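Local atomic coordinates of mannan endo-1,4-beta-mannosidase (Mytilus edulis, PDB entry 2C0H), a protein that hydrolyses internal beta-1,4-mannosidic linkages in mannans, galactomannans and glucomannans, cutting mannotetraose and longer oligomers but not mannobiose or mannotriose. Residues L66-E71 / L111-V116; W158-E163 / V221-W226; E165-P170 / G190-L195. The protein carries 3 engineered substitutions. One frame throughout, in Å; residues are numbered along the deposited sequence.

Contact 1. Residues L66-E71 / L111-V116; sequences LHIEGE and LWNGAV
At the C-terminal ends of two neighbouring parallel strands of the TIM barrel, 61-68 and 106-113, Ile-68 pairs with Trp-112, and the axes of segments 66-68 and 111-113 approach to 4.6 Å. The carbonyl O of Leu-111 takes two N-H groups in succession, a weak, bent bond from His-67 N and a better one from Ile-68 N at 3.0 Å with 150° at the hydrogen. Ile-68 O accepts from Asn-113 N, also at 3.0 Å, and is touched by the CA-H of Trp-112. Ile-68 O also lies in the plane of the indole at its edge, 3.6 Å from Trp-112 CE3.

Above one face of the indole sits His-67. His-67 CB meets Trp-112 CZ3 at 3.6 Å and His-67 CD2 lies over the rim near CZ2 and CH2, the two ring planes inclined at 43°. With CG beside the backbone N (chi1 -49°), the imidazole swings over the tryptophan while its nitrogens are held from outside, NE2 by Tyr-137 and ND1 by Thr-73. Trp-112 NE1 is bonded to Gln-208.

Further along, the side chains of Ile-68 and Asn-113 lie side by side, Ile-68 CG2 3.8 Å from Asn-113 CB. The amide of Asn-113 reaches Asn-162, a probable substrate-binding residue, through OD1. Asn-113 OD1 also accepts from Ala-115 N at 3.1 Å, from above the carbonyl plane, which closes an Asx turn just beyond the strand. Glu-69 directs its carboxylate to His-121 and Gln-118 N.

Both ring systems thus have their polar atoms satisfied within a buried setting, and the two bonds on Asn-113 OD1 limit rotation of an amide that borders the probable substrate site.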
ATOM      1  N   LEU A  66      -7.825  -5.403   3.158  1.00 12.78           N
ATOM      2  CA  LEU A  66      -8.813  -5.445   4.228  1.00 12.87           C
ATOM      3  C   LEU A  66     -10.260  -5.221   3.712  1.00 13.03           C
ATOM      4  O   LEU A  66     -10.956  -6.188   3.397  1.00 14.36           O
ATOM      5  CB  LEU A  66      -8.420  -4.441   5.336  1.00 12.98           C
ATOM      6  CG  LEU A  66      -9.196  -4.557   6.661  1.00 13.56           C
ATOM      7  CD1 LEU A  66      -8.852  -5.819   7.425  1.00 15.66           C
ATOM      8  CD2 LEU A  66      -8.899  -3.367   7.551  1.00 14.29           C
ATOM      9  N   HIS A  67     -10.717  -3.980   3.560  1.00 13.12           N
ATOM     10  CA  HIS A  67     -12.129  -3.751   3.162  1.00 13.47           C
ATOM     11  C   HIS A  67     -12.417  -3.978   1.679  1.00 14.07           C
ATOM     12  O   HIS A  67     -13.486  -4.492   1.342  1.00 14.02           O
ATOM     13  CB  HIS A  67     -12.603  -2.332   3.487  1.00 13.57           C
ATOM     14  CG  HIS A  67     -12.305  -1.872   4.876  1.00 12.90           C
ATOM     15  ND1 HIS A  67     -12.645  -2.591   5.999  1.00 13.89           N
ATOM     16  CD2 HIS A  67     -11.800  -0.697   5.319  1.00 13.20           C
ATOM     17  CE1 HIS A  67     -12.311  -1.897   7.077  1.00 13.87           C
ATOM     18  NE2 HIS A  67     -11.802  -0.742   6.688  1.00 12.91           N
ATOM     19  N   ILE A  68     -11.491  -3.535   0.816  1.00 14.00           N
ATOM     20  CA  ILE A  68     -11.556  -3.630  -0.650  1.00 14.97           C
ATOM     21  C   ILE A  68     -12.611  -2.683  -1.243  1.00 14.47           C
ATOM     22  O   ILE A  68     -12.280  -1.545  -1.603  1.00 13.82           O
ATOM     23  CB  ILE A  68     -11.648  -5.095  -1.108  1.00 14.37           C
ATOM     24  CG1 ILE A  68     -10.452  -5.856  -0.496  1.00 15.52           C
ATOM     25  CG2 ILE A  68     -11.657  -5.170  -2.629  1.00 15.32           C
ATOM     26  CD1 ILE A  68     -10.159  -7.251  -1.067  1.00 16.43           C
ATOM     27  N   GLU A  69     -13.861  -3.124  -1.342  1.00 15.99           N
ATOM     28  CA  GLU A  69     -14.956  -2.238  -1.776  1.00 17.64           C
ATOM     29  C   GLU A  69     -16.113  -2.288  -0.780  1.00 18.17           C
ATOM     30  O   GLU A  69     -17.249  -1.955  -1.132  1.00 20.19           O
ATOM     31  CB  GLU A  69     -15.482  -2.646  -3.164  1.00 18.36           C
ATOM     32  CG  GLU A  69     -14.627  -2.275  -4.367  1.00 20.22           C
ATOM     33  CD  GLU A  69     -15.318  -2.650  -5.684  1.00 21.45           C
ATOM     34  OE1 GLU A  69     -15.691  -1.750  -6.460  1.00 25.85           O
ATOM     35  OE2 GLU A  69     -15.521  -3.859  -5.925  1.00 27.26           O
ATOM     36  N   GLY A  70     -15.839  -2.739   0.440  1.00 17.23           N
ATOM     37  CA  GLY A  70     -16.842  -2.790   1.497  1.00 17.61           C
ATOM     38  C   GLY A  70     -17.789  -3.970   1.439  1.00 17.66           C
ATOM     39  O   GLY A  70     -18.891  -3.887   1.969  1.00 17.81           O
ATOM     40  N   GLU A  71     -17.357  -5.077   0.845  1.00 18.04           N
ATOM     41  CA  GLU A  71     -18.178  -6.302   0.774  1.00 18.48           C
ATOM     42  C   GLU A  71     -18.637  -6.867   2.136  1.00 18.70           C
ATOM     43  O   GLU A  71     -19.802  -7.265   2.275  1.00 19.70           O
ATOM     44  CB  GLU A  71     -17.415  -7.406   0.014  1.00 19.13           C
ATOM     45  CG  GLU A  71     -17.222  -7.156  -1.492  1.00 21.17           C
ATOM     46  CD  GLU A  71     -15.910  -6.479  -1.888  1.00 23.85           C
ATOM     47  OE1 GLU A  71     -15.385  -6.802  -2.984  1.00 24.09           O
ATOM     48  OE2 GLU A  71     -15.413  -5.606  -1.144  1.00 20.32           O
ATOM     49  N   LEU A 111      -6.519  -0.641   2.897  1.00 12.23           N
ATOM     50  CA  LEU A 111      -7.923  -0.425   3.226  1.00 11.76           C
ATOM     51  C   LEU A 111      -8.865  -0.664   2.029  1.00 11.64           C
ATOM     52  O   LEU A 111      -9.773  -1.488   2.148  1.00 12.27           O
ATOM     53  CB  LEU A 111      -8.119   1.010   3.768  1.00 11.80           C
ATOM     54  CG  LEU A 111      -7.380   1.324   5.066  1.00 13.02           C
ATOM     55  CD1 LEU A 111      -7.651   2.798   5.376  1.00 15.28           C
ATOM     56  CD2 LEU A 111      -7.764   0.439   6.217  1.00 15.88           C
ATOM     57  N   TRP A 112      -8.639   0.041   0.921  1.00 11.11           N
ATOM     58  CA  TRP A 112      -9.538   0.064  -0.258  1.00 11.25           C
ATOM     59  C   TRP A 112      -8.847  -0.360  -1.547  1.00 12.02           C
ATOM     60  O   TRP A 112      -7.622  -0.410  -1.620  1.00 12.22           O
ATOM     61  CB  TRP A 112     -10.129   1.461  -0.455  1.00 11.47           C
ATOM     62  CG  TRP A 112     -10.723   2.022   0.800  1.00 11.36           C
ATOM     63  CD1 TRP A 112     -10.187   3.009   1.587  1.00 11.66           C
ATOM     64  CD2 TRP A 112     -11.949   1.637   1.425  1.00 10.74           C
ATOM     65  NE1 TRP A 112     -10.999   3.250   2.642  1.00 12.21           N
ATOM     66  CE2 TRP A 112     -12.089   2.427   2.580  1.00 10.97           C
ATOM     67  CE3 TRP A 112     -12.939   0.686   1.131  1.00 12.02           C
ATOM     68  CZ2 TRP A 112     -13.192   2.317   3.438  1.00 11.58           C
ATOM     69  CZ3 TRP A 112     -14.036   0.571   1.992  1.00 13.05           C
ATOM     70  CH2 TRP A 112     -14.145   1.391   3.131  1.00 11.33           C
ATOM     71  N   ASN A 113      -9.644  -0.646  -2.576  1.00 12.30           N
ATOM     72  CA  ASN A 113      -9.120  -1.006  -3.907  1.00 13.14           C
ATOM     73  C   ASN A 113      -9.797  -0.215  -5.039  1.00 14.16           C
ATOM     74  O   ASN A 113     -11.030  -0.223  -5.165  1.00 14.90           O
ATOM     75  CB  ASN A 113      -9.342  -2.503  -4.130  1.00 12.62           C
ATOM     76  CG  ASN A 113      -8.765  -2.990  -5.442  1.00 12.63           C
ATOM     77  OD1 ASN A 113      -7.834  -2.410  -5.985  1.00 13.34           O
ATOM     78  ND2 ASN A 113      -9.331  -4.081  -5.953  1.00 16.74           N
ATOM     79  N   GLY A 114      -8.993   0.411  -5.899  1.00 14.73           N
ATOM     80  CA  GLY A 114      -9.472   1.155  -7.063  1.00 15.36           C
ATOM     81  C   GLY A 114      -9.222   0.492  -8.417  1.00 15.84           C
ATOM     82  O   GLY A 114      -9.473   1.098  -9.458  1.00 17.36           O
ATOM     83  N   ALA A 115      -8.738  -0.750  -8.414  1.00 16.89           N
ATOM     84  CA  ALA A 115      -8.320  -1.424  -9.661  1.00 17.12           C
ATOM     85  C   ALA A 115      -9.445  -2.173 -10.377  1.00 17.96           C
ATOM     86  O   ALA A 115      -9.307  -2.553 -11.546  1.00 18.44           O
ATOM     87  CB  ALA A 115      -7.162  -2.380  -9.378  1.00 17.08           C
ATOM     88  N   VAL A 116     -10.546  -2.401  -9.679  1.00 18.46           N
ATOM     89  CA  VAL A 116     -11.678  -3.114 -10.235  1.00 19.44           C
ATOM     90  C   VAL A 116     -12.943  -2.526  -9.640  1.00 20.27           C
ATOM     91  O   VAL A 116     -12.945  -2.079  -8.497  1.00 20.91           O
ATOM     92  CB  VAL A 116     -11.566  -4.635  -9.992  1.00 19.45           C
ATOM     93  CG1 VAL A 116     -11.818  -4.996  -8.538  1.00 20.34           C
ATOM     94  CG2 VAL A 116     -12.507  -5.398 -10.945  1.00 19.21           C
TER

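Contact 2. Residues W158-E163 / V221-W226; sequences WDIMNE and VTVGSW
Glu-163, probably the proton donor of this glycoside hydrolase family 5 enzyme, stands just past the end of barrel strand 155-162 and packs against CB of Trp-226, whose indole leads away, near the end of the neighbouring parallel strand. Glu-163 CB lies 3.9 Å from Trp-226 CB. Glu-163 CG, set beside the backbone N (chi1 -54°), comes nearer, 3.7 Å from Trp-226 CB, and also touches Gly-224 O. The chain then extends, so that CD passes Trp-226 CB while the carboxylate stands at 77° to the indole plane. At the tip, OE1 approaches Ala-115 and Trp-191, and OE2 is bonded to His-263 and receives a hydrogen from a water that also donates to Trp-226 O.

The backbone under this residue is tied by Glu-163 N to Gly-224 O, 2.7 Å with 150° at the hydrogen. Further down the strands, Thr-222 N bonds to Trp-158 O almost end-on to the carbonyl, and Ile-160 N bonds to Thr-222 O at 2.9 Å. Between the pairs Asp-159/Thr-222 and Asn-162/Gly-224 the register slips by one residue, a beta bulge. Gly-224 N bridges the slip, giving its main bond to Met-161 O and a weak one to Asp-159 OD1.

Asp-159 and Asn-162 share the face of the sheet that also carries Thr-222. Arg-63 serves both, through a salt bridge to Asp-159 OD2 and a hydrogen bond to Asn-162 OD1, which probably helps fix the amide of Asn-162, a probable substrate-binding residue. Away from that polar face, Ile-160 slants across Val-221 and faces helix 198-215, with Ile-160 CD1 3.8 Å from Val-221 CG1.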
ATOM      1  N   TRP A 158      -0.266   1.212   7.206  1.00 13.33           N
ATOM      2  CA  TRP A 158      -1.543   1.304   6.488  1.00 13.78           C
ATOM      3  C   TRP A 158      -1.355   1.850   5.071  1.00 14.35           C
ATOM      4  O   TRP A 158      -0.716   2.876   4.863  1.00 14.44           O
ATOM      5  CB  TRP A 158      -2.532   2.207   7.260  1.00 14.03           C
ATOM      6  CG  TRP A 158      -2.744   1.823   8.687  1.00 13.84           C
ATOM      7  CD1 TRP A 158      -2.103   2.330   9.794  1.00 14.72           C
ATOM      8  CD2 TRP A 158      -3.677   0.855   9.189  1.00 12.13           C
ATOM      9  NE1 TRP A 158      -2.571   1.732  10.925  1.00 15.30           N
ATOM     10  CE2 TRP A 158      -3.544   0.828  10.592  1.00 13.82           C
ATOM     11  CE3 TRP A 158      -4.601  -0.008   8.585  1.00 14.30           C
ATOM     12  CZ2 TRP A 158      -4.299  -0.025  11.400  1.00 15.34           C
ATOM     13  CZ3 TRP A 158      -5.359  -0.839   9.389  1.00 14.32           C
ATOM     14  CH2 TRP A 158      -5.199  -0.849  10.780  1.00 15.49           C
ATOM     15  N   ASP A 159      -1.941   1.174   4.090  1.00 14.30           N
ATOM     16  CA  ASP A 159      -1.996   1.638   2.706  1.00 14.48           C
ATOM     17  C   ASP A 159      -3.454   2.041   2.469  1.00 14.05           C
ATOM     18  O   ASP A 159      -4.346   1.220   2.599  1.00 13.98           O
ATOM     19  CB  ASP A 159      -1.518   0.475   1.806  1.00 15.60           C
ATOM     20  CG  ASP A 159      -1.733   0.691   0.324  1.00 17.97           C
ATOM     21  OD1 ASP A 159      -2.282   1.720  -0.135  1.00 20.99           O
ATOM     22  OD2 ASP A 159      -1.318  -0.237  -0.430  1.00 24.38           O
ATOM     23  N   ILE A 160      -3.692   3.312   2.172  1.00 13.63           N
ATOM     24  CA  ILE A 160      -5.069   3.802   2.023  1.00 13.90           C
ATOM     25  C   ILE A 160      -5.811   3.169   0.855  1.00 14.20           C
ATOM     26  O   ILE A 160      -6.989   2.875   0.967  1.00 14.38           O
ATOM     27  CB  ILE A 160      -5.145   5.324   1.856  1.00 14.00           C
ATOM     28  CG1 ILE A 160      -4.439   6.040   3.006  1.00 16.00           C
ATOM     29  CG2 ILE A 160      -6.591   5.784   1.737  1.00 13.96           C
ATOM     30  CD1 ILE A 160      -4.857   5.656   4.354  1.00 17.76           C
ATOM     31  N   MET A 161      -5.153   2.984  -0.276  1.00 14.44           N
ATOM     32  CA  MET A 161      -5.862   2.462  -1.445  1.00 15.40           C
ATOM     33  C   MET A 161      -4.909   1.828  -2.420  1.00 14.47           C
ATOM     34  O   MET A 161      -3.838   2.354  -2.664  1.00 15.17           O
ATOM     35  CB  MET A 161      -6.643   3.561  -2.168  1.00 15.89           C
ATOM     36  CG  MET A 161      -7.632   3.030  -3.198  1.00 16.48           C
ATOM     37  SD  MET A 161      -8.655   4.366  -3.862  1.00 22.32           S
ATOM     38  CE  MET A 161     -10.217   3.551  -4.076  1.00 22.61           C
ATOM     39  N   ASN A 162      -5.308   0.687  -2.968  1.00 13.09           N
ATOM     40  CA  ASN A 162      -4.617   0.107  -4.096  1.00 12.37           C
ATOM     41  C   ASN A 162      -5.057   0.760  -5.418  1.00 12.22           C
ATOM     42  O   ASN A 162      -6.242   0.756  -5.761  1.00 12.16           O
ATOM     43  CB  ASN A 162      -4.918  -1.394  -4.135  1.00 10.70           C
ATOM     44  CG  ASN A 162      -4.183  -2.079  -5.235  1.00 12.05           C
ATOM     45  OD1 ASN A 162      -2.972  -2.130  -5.194  1.00 13.38           O
ATOM     46  ND2 ASN A 162      -4.891  -2.523  -6.261  1.00 13.91           N
ATOM     47  N   GLU A 163      -4.093   1.309  -6.151  1.00 12.54           N
ATOM     48  CA  GLU A 163      -4.273   1.846  -7.505  1.00 13.30           C
ATOM     49  C   GLU A 163      -5.479   2.750  -7.718  1.00 12.75           C
ATOM     50  O   GLU A 163      -6.380   2.445  -8.509  1.00 11.79           O
ATOM     51  CB  GLU A 163      -4.250   0.695  -8.530  1.00 13.52           C
ATOM     52  CG  GLU A 163      -2.985  -0.134  -8.372  1.00 13.72           C
ATOM     53  CD  GLU A 163      -2.789  -1.185  -9.437  1.00 16.57           C
ATOM     54  OE1 GLU A 163      -3.730  -1.424 -10.211  1.00 20.17           O
ATOM     55  OE2 GLU A 163      -1.666  -1.757  -9.497  1.00 20.84           O
ATOM     56  N   VAL A 221       2.002   5.454   6.825  1.00 13.72           N
ATOM     57  CA  VAL A 221       0.883   5.515   5.869  1.00 13.75           C
ATOM     58  C   VAL A 221       1.398   5.695   4.423  1.00 13.32           C
ATOM     59  O   VAL A 221       2.296   6.489   4.152  1.00 11.82           O
ATOM     60  CB  VAL A 221      -0.081   6.680   6.217  1.00 13.91           C
ATOM     61  CG1 VAL A 221      -1.275   6.693   5.280  1.00 15.00           C
ATOM     62  CG2 VAL A 221      -0.554   6.586   7.659  1.00 15.62           C
ATOM     63  N   THR A 222       0.808   4.955   3.485  1.00 12.80           N
ATOM     64  CA  THR A 222       1.166   5.050   2.084  1.00 13.63           C
ATOM     65  C   THR A 222      -0.076   4.876   1.172  1.00 13.15           C
ATOM     66  O   THR A 222      -1.205   4.784   1.668  1.00 12.79           O
ATOM     67  CB  THR A 222       2.282   4.018   1.753  1.00 14.40           C
ATOM     68  OG1 THR A 222       2.800   4.260   0.439  1.00 16.97           O
ATOM     69  CG2 THR A 222       1.763   2.603   1.818  1.00 15.51           C
ATOM     70  N   VAL A 223       0.148   4.892  -0.143  1.00 12.62           N
ATOM     71  CA  VAL A 223      -0.839   4.580  -1.192  1.00 13.47           C
ATOM     72  C   VAL A 223      -0.122   3.776  -2.270  1.00 13.94           C
ATOM     73  O   VAL A 223       0.961   4.142  -2.673  1.00 14.35           O
ATOM     74  CB  VAL A 223      -1.410   5.854  -1.838  1.00 14.14           C
ATOM     75  CG1 VAL A 223      -2.307   5.529  -3.048  1.00 15.38           C
ATOM     76  CG2 VAL A 223      -2.182   6.641  -0.823  1.00 14.82           C
ATOM     77  N   GLY A 224      -0.732   2.692  -2.729  1.00 14.43           N
ATOM     78  CA  GLY A 224      -0.142   1.893  -3.806  1.00 14.01           C
ATOM     79  C   GLY A 224      -0.469   2.380  -5.217  1.00 13.89           C
ATOM     80  O   GLY A 224      -1.471   1.967  -5.801  1.00 14.30           O
ATOM     81  N   SER A 225       0.380   3.240  -5.774  1.00 13.64           N
ATOM     82  CA  SER A 225       0.172   3.855  -7.085  1.00 14.06           C
ATOM     83  C   SER A 225       0.430   2.864  -8.215  1.00 13.52           C
ATOM     84  O   SER A 225       1.374   2.092  -8.157  1.00 13.19           O
ATOM     85  CB  SER A 225       1.073   5.085  -7.255  1.00 14.65           C
ATOM     86  OG  SER A 225       0.908   5.654  -8.530  1.00 16.75           O
ATOM     87  N   TRP A 226      -0.413   2.909  -9.236  1.00 13.90           N
ATOM     88  CA  TRP A 226      -0.346   1.939 -10.339  1.00 14.19           C
ATOM     89  C   TRP A 226       0.857   2.084 -11.258  1.00 14.24           C
ATOM     90  O   TRP A 226       1.294   1.099 -11.860  1.00 13.99           O
ATOM     91  CB  TRP A 226      -1.665   1.954 -11.133  1.00 15.33           C
ATOM     92  CG  TRP A 226      -1.558   2.214 -12.610  1.00 15.01           C
ATOM     93  CD1 TRP A 226      -1.613   1.286 -13.623  1.00 15.82           C
ATOM     94  CD2 TRP A 226      -1.410   3.485 -13.252  1.00 13.80           C
ATOM     95  NE1 TRP A 226      -1.495   1.905 -14.831  1.00 16.70           N
ATOM     96  CE2 TRP A 226      -1.370   3.254 -14.641  1.00 16.35           C
ATOM     97  CE3 TRP A 226      -1.300   4.801 -12.787  1.00 15.96           C
ATOM     98  CZ2 TRP A 226      -1.226   4.284 -15.566  1.00 17.22           C
ATOM     99  CZ3 TRP A 226      -1.152   5.823 -13.707  1.00 16.21           C
ATOM    100  CH2 TRP A 226      -1.109   5.560 -15.084  1.00 17.03           C
TER
HETATM  101  O   HOH W   1       0.082  -1.500 -11.961  1.00 22.63           O

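Contact 3. Residues E165-P170 / G190-L195; sequences EGEIKP and GWAGHL
Gly-190 N and Ala-192 N bind successive carbonyls, Glu-165 O and Gly-166 O, each at 2.9 Å, joining two parts of the long loop between barrel strand 155-162 and helix 198-215. The first donor comes nearly end-on, the second in the carbonyl plane. A third bond, Leu-195 N to Glu-167 O at 3.0 Å, arrives from above the carbonyl plane. Gly-193 N is satisfied within its own segment by Gly-190 O, in a type I turn, and Gly-193 O receives the CA-H of Glu-167. The Glu-165 carboxylate is engaged too, OE2 by Tyr-241 and Ser-225, OE1 by Trp-226 N. Ile-168 O, by contrast, is buried with no polar partner in the model.

Two CH-pi contacts flank this network. Gly-166 CA sits 3.4 Å from the centroid of the six-membered ring of Trp-191, and Pro-170 CD lies over the centre of the His-194 ring. Trp-191 reaches Gly-166 because its CG lies between the backbone N and the carbonyl carbon (chi1 68°). Its NE1 is bonded to Ala-115 O. With one face against the glycine and its N-H engaged, the indole is restrained in position and tilt, consistent with its probable role in binding substrate.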
ATOM      1  N   GLU A 165      -5.645   5.216  -9.558  1.00 13.44           N
ATOM      2  CA  GLU A 165      -5.643   5.632 -10.955  1.00 14.03           C
ATOM      3  C   GLU A 165      -6.492   4.725 -11.847  1.00 13.25           C
ATOM      4  O   GLU A 165      -6.766   5.067 -12.992  1.00 14.35           O
ATOM      5  CB  GLU A 165      -4.226   5.721 -11.482  1.00 14.15           C
ATOM      6  CG  GLU A 165      -3.305   6.598 -10.608  1.00 15.32           C
ATOM      7  CD  GLU A 165      -2.584   5.836  -9.497  1.00 18.07           C
ATOM      8  OE1 GLU A 165      -2.853   4.620  -9.269  1.00 15.61           O
ATOM      9  OE2 GLU A 165      -1.751   6.471  -8.817  1.00 19.41           O
ATOM     10  N   GLY A 166      -6.912   3.584 -11.306  1.00 13.21           N
ATOM     11  CA  GLY A 166      -7.884   2.731 -11.994  1.00 13.62           C
ATOM     12  C   GLY A 166      -9.175   3.452 -12.339  1.00 14.12           C
ATOM     13  O   GLY A 166      -9.869   3.108 -13.309  1.00 13.41           O
ATOM     14  N   GLU A 167      -9.490   4.461 -11.541  1.00 13.79           N
ATOM     15  CA  GLU A 167     -10.776   5.144 -11.624  1.00 14.36           C
ATOM     16  C   GLU A 167     -10.630   6.669 -11.815  1.00 14.44           C
ATOM     17  O   GLU A 167     -11.617   7.410 -11.731  1.00 13.45           O
ATOM     18  CB  GLU A 167     -11.641   4.752 -10.403  1.00 14.56           C
ATOM     19  CG  GLU A 167     -12.062   3.249 -10.458  1.00 16.31           C
ATOM     20  CD  GLU A 167     -12.545   2.626  -9.152  1.00 17.58           C
ATOM     21  OE1 GLU A 167     -12.459   3.242  -8.068  1.00 21.88           O
ATOM     22  OE2 GLU A 167     -12.988   1.453  -9.212  1.00 21.42           O
ATOM     23  N   ILE A 168      -9.435   7.129 -12.160  1.00 13.67           N
ATOM     24  CA  ILE A 168      -9.201   8.563 -12.390  1.00 15.31           C
ATOM     25  C   ILE A 168      -9.695   9.000 -13.793  1.00 15.74           C
ATOM     26  O   ILE A 168      -9.829   8.181 -14.705  1.00 15.88           O
ATOM     27  CB  ILE A 168      -7.719   8.921 -12.209  1.00 14.58           C
ATOM     28  CG1 ILE A 168      -7.515  10.423 -11.981  1.00 14.97           C
ATOM     29  CG2 ILE A 168      -6.894   8.463 -13.421  1.00 15.05           C
ATOM     30  CD1 ILE A 168      -6.149  10.764 -11.430  1.00 16.81           C
ATOM     31  N   LYS A 169     -10.007  10.284 -13.943  1.00 16.37           N
ATOM     32  CA  LYS A 169     -10.331  10.875 -15.242  1.00 17.64           C
ATOM     33  C   LYS A 169      -9.068  11.412 -15.929  1.00 17.74           C
ATOM     34  O   LYS A 169      -8.532  12.434 -15.516  1.00 17.46           O
ATOM     35  CB  LYS A 169     -11.319  12.025 -15.057  1.00 18.00           C
ATOM     36  CG  LYS A 169     -12.684  11.616 -14.577  1.00 19.02           C
ATOM     37  CD  LYS A 169     -13.564  12.856 -14.385  1.00 20.11           C
ATOM     38  CE  LYS A 169     -14.901  12.536 -13.773  1.00 21.45           C
ATOM     39  NZ  LYS A 169     -15.712  13.783 -13.640  1.00 25.83           N
ATOM     40  N   PRO A 170      -8.567  10.717 -16.961  1.00 18.14           N
ATOM     41  CA  PRO A 170      -7.389  11.222 -17.675  1.00 19.01           C
ATOM     42  C   PRO A 170      -7.688  12.342 -18.703  1.00 19.61           C
ATOM     43  O   PRO A 170      -8.834  12.535 -19.103  1.00 19.36           O
ATOM     44  CB  PRO A 170      -6.848   9.955 -18.368  1.00 18.80           C
ATOM     45  CG  PRO A 170      -8.025   9.116 -18.584  1.00 19.34           C
ATOM     46  CD  PRO A 170      -9.031   9.428 -17.507  1.00 18.48           C
ATOM     47  N   GLY A 190      -7.579   5.006 -15.751  1.00 15.06           N
ATOM     48  CA  GLY A 190      -9.036   5.051 -15.859  1.00 15.27           C
ATOM     49  C   GLY A 190      -9.646   3.794 -16.459  1.00 15.49           C
ATOM     50  O   GLY A 190     -10.788   3.816 -16.912  1.00 15.92           O
ATOM     51  N   TRP A 191      -8.910   2.686 -16.417  1.00 15.33           N
ATOM     52  CA  TRP A 191      -9.397   1.415 -16.987  1.00 15.24           C
ATOM     53  C   TRP A 191     -10.671   0.846 -16.369  1.00 16.03           C
ATOM     54  O   TRP A 191     -11.420   0.136 -17.048  1.00 16.61           O
ATOM     55  CB  TRP A 191      -8.308   0.327 -16.951  1.00 15.19           C
ATOM     56  CG  TRP A 191      -7.918  -0.153 -15.577  1.00 15.07           C
ATOM     57  CD1 TRP A 191      -8.482  -1.175 -14.860  1.00 15.23           C
ATOM     58  CD2 TRP A 191      -6.863   0.369 -14.756  1.00 14.63           C
ATOM     59  NE1 TRP A 191      -7.848  -1.318 -13.651  1.00 14.67           N
ATOM     60  CE2 TRP A 191      -6.857  -0.379 -13.557  1.00 14.74           C
ATOM     61  CE3 TRP A 191      -5.927   1.397 -14.917  1.00 14.02           C
ATOM     62  CZ2 TRP A 191      -5.939  -0.138 -12.523  1.00 14.40           C
ATOM     63  CZ3 TRP A 191      -5.019   1.639 -13.888  1.00 14.76           C
ATOM     64  CH2 TRP A 191      -5.037   0.878 -12.709  1.00 14.59           C
ATOM     65  N   ALA A 192     -10.922   1.122 -15.092  1.00 15.79           N
ATOM     66  CA  ALA A 192     -12.128   0.625 -14.417  1.00 16.02           C
ATOM     67  C   ALA A 192     -13.292   1.610 -14.539  1.00 16.68           C
ATOM     68  O   ALA A 192     -14.418   1.275 -14.163  1.00 18.18           O
ATOM     69  CB  ALA A 192     -11.833   0.315 -12.963  1.00 16.09           C
ATOM     70  N   GLY A 193     -13.012   2.804 -15.057  1.00 16.03           N
ATOM     71  CA  GLY A 193     -14.019   3.858 -15.281  1.00 16.28           C
ATOM     72  C   GLY A 193     -13.416   5.238 -15.108  1.00 16.32           C
ATOM     73  O   GLY A 193     -12.512   5.414 -14.304  1.00 17.75           O
ATOM     74  N   HIS A 194     -13.901   6.221 -15.858  1.00 16.60           N
ATOM     75  CA  HIS A 194     -13.445   7.607 -15.719  1.00 16.56           C
ATOM     76  C   HIS A 194     -14.334   8.269 -14.661  1.00 16.66           C
ATOM     77  O   HIS A 194     -15.218   9.074 -14.997  1.00 16.93           O
ATOM     78  CB  HIS A 194     -13.531   8.355 -17.057  1.00 16.98           C
ATOM     79  CG  HIS A 194     -12.565   7.863 -18.097  1.00 16.17           C
ATOM     80  ND1 HIS A 194     -12.336   8.526 -19.284  1.00 17.73           N
ATOM     81  CD2 HIS A 194     -11.751   6.779 -18.110  1.00 16.80           C
ATOM     82  CE1 HIS A 194     -11.440   7.858 -19.995  1.00 18.15           C
ATOM     83  NE2 HIS A 194     -11.070   6.795 -19.304  1.00 17.80           N
ATOM     84  N   LEU A 195     -14.091   7.938 -13.392  1.00 16.47           N
ATOM     85  CA  LEU A 195     -15.039   8.242 -12.305  1.00 16.40           C
ATOM     86  C   LEU A 195     -14.694   9.470 -11.478  1.00 16.42           C
ATOM     87  O   LEU A 195     -15.581  10.259 -11.166  1.00 17.36           O
ATOM     88  CB  LEU A 195     -15.181   7.058 -11.353  1.00 16.82           C
ATOM     89  CG  LEU A 195     -15.493   5.701 -11.989  1.00 18.55           C
ATOM     90  CD1 LEU A 195     -15.681   4.658 -10.899  1.00 19.71           C
ATOM     91  CD2 LEU A 195     -16.699   5.806 -12.874  1.00 21.27           C
TER

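Contacts 1 and 2 are successive steps round the barrel wall, their centres 11 Å apart: strands 106-113 and 155-162 adjoin, with Leu-111 N 2.9 Å from Asp-159 O and Gly-114 N 2.8 Å from Asn-162 O. Contact 3 belongs to the excursion between the two strands of contact 2 and folds back onto both other contacts. Trp-191 NE1 reaches Ala-115 O of contact 1 at 2.8 Å. Glu-165 OE2 meets Ser-225 OG of contact 2 at 2.8 Å, and Glu-165 OE1 lies 3.0 Å from Trp-226 N. All three converge on Glu-163, whose OE1 is 3.4 Å from Trp-191 CZ2 and 3.7 Å from Ala-115 CB of contact 1, while Asn-162 lies near Glu-294, the probable nucleophile.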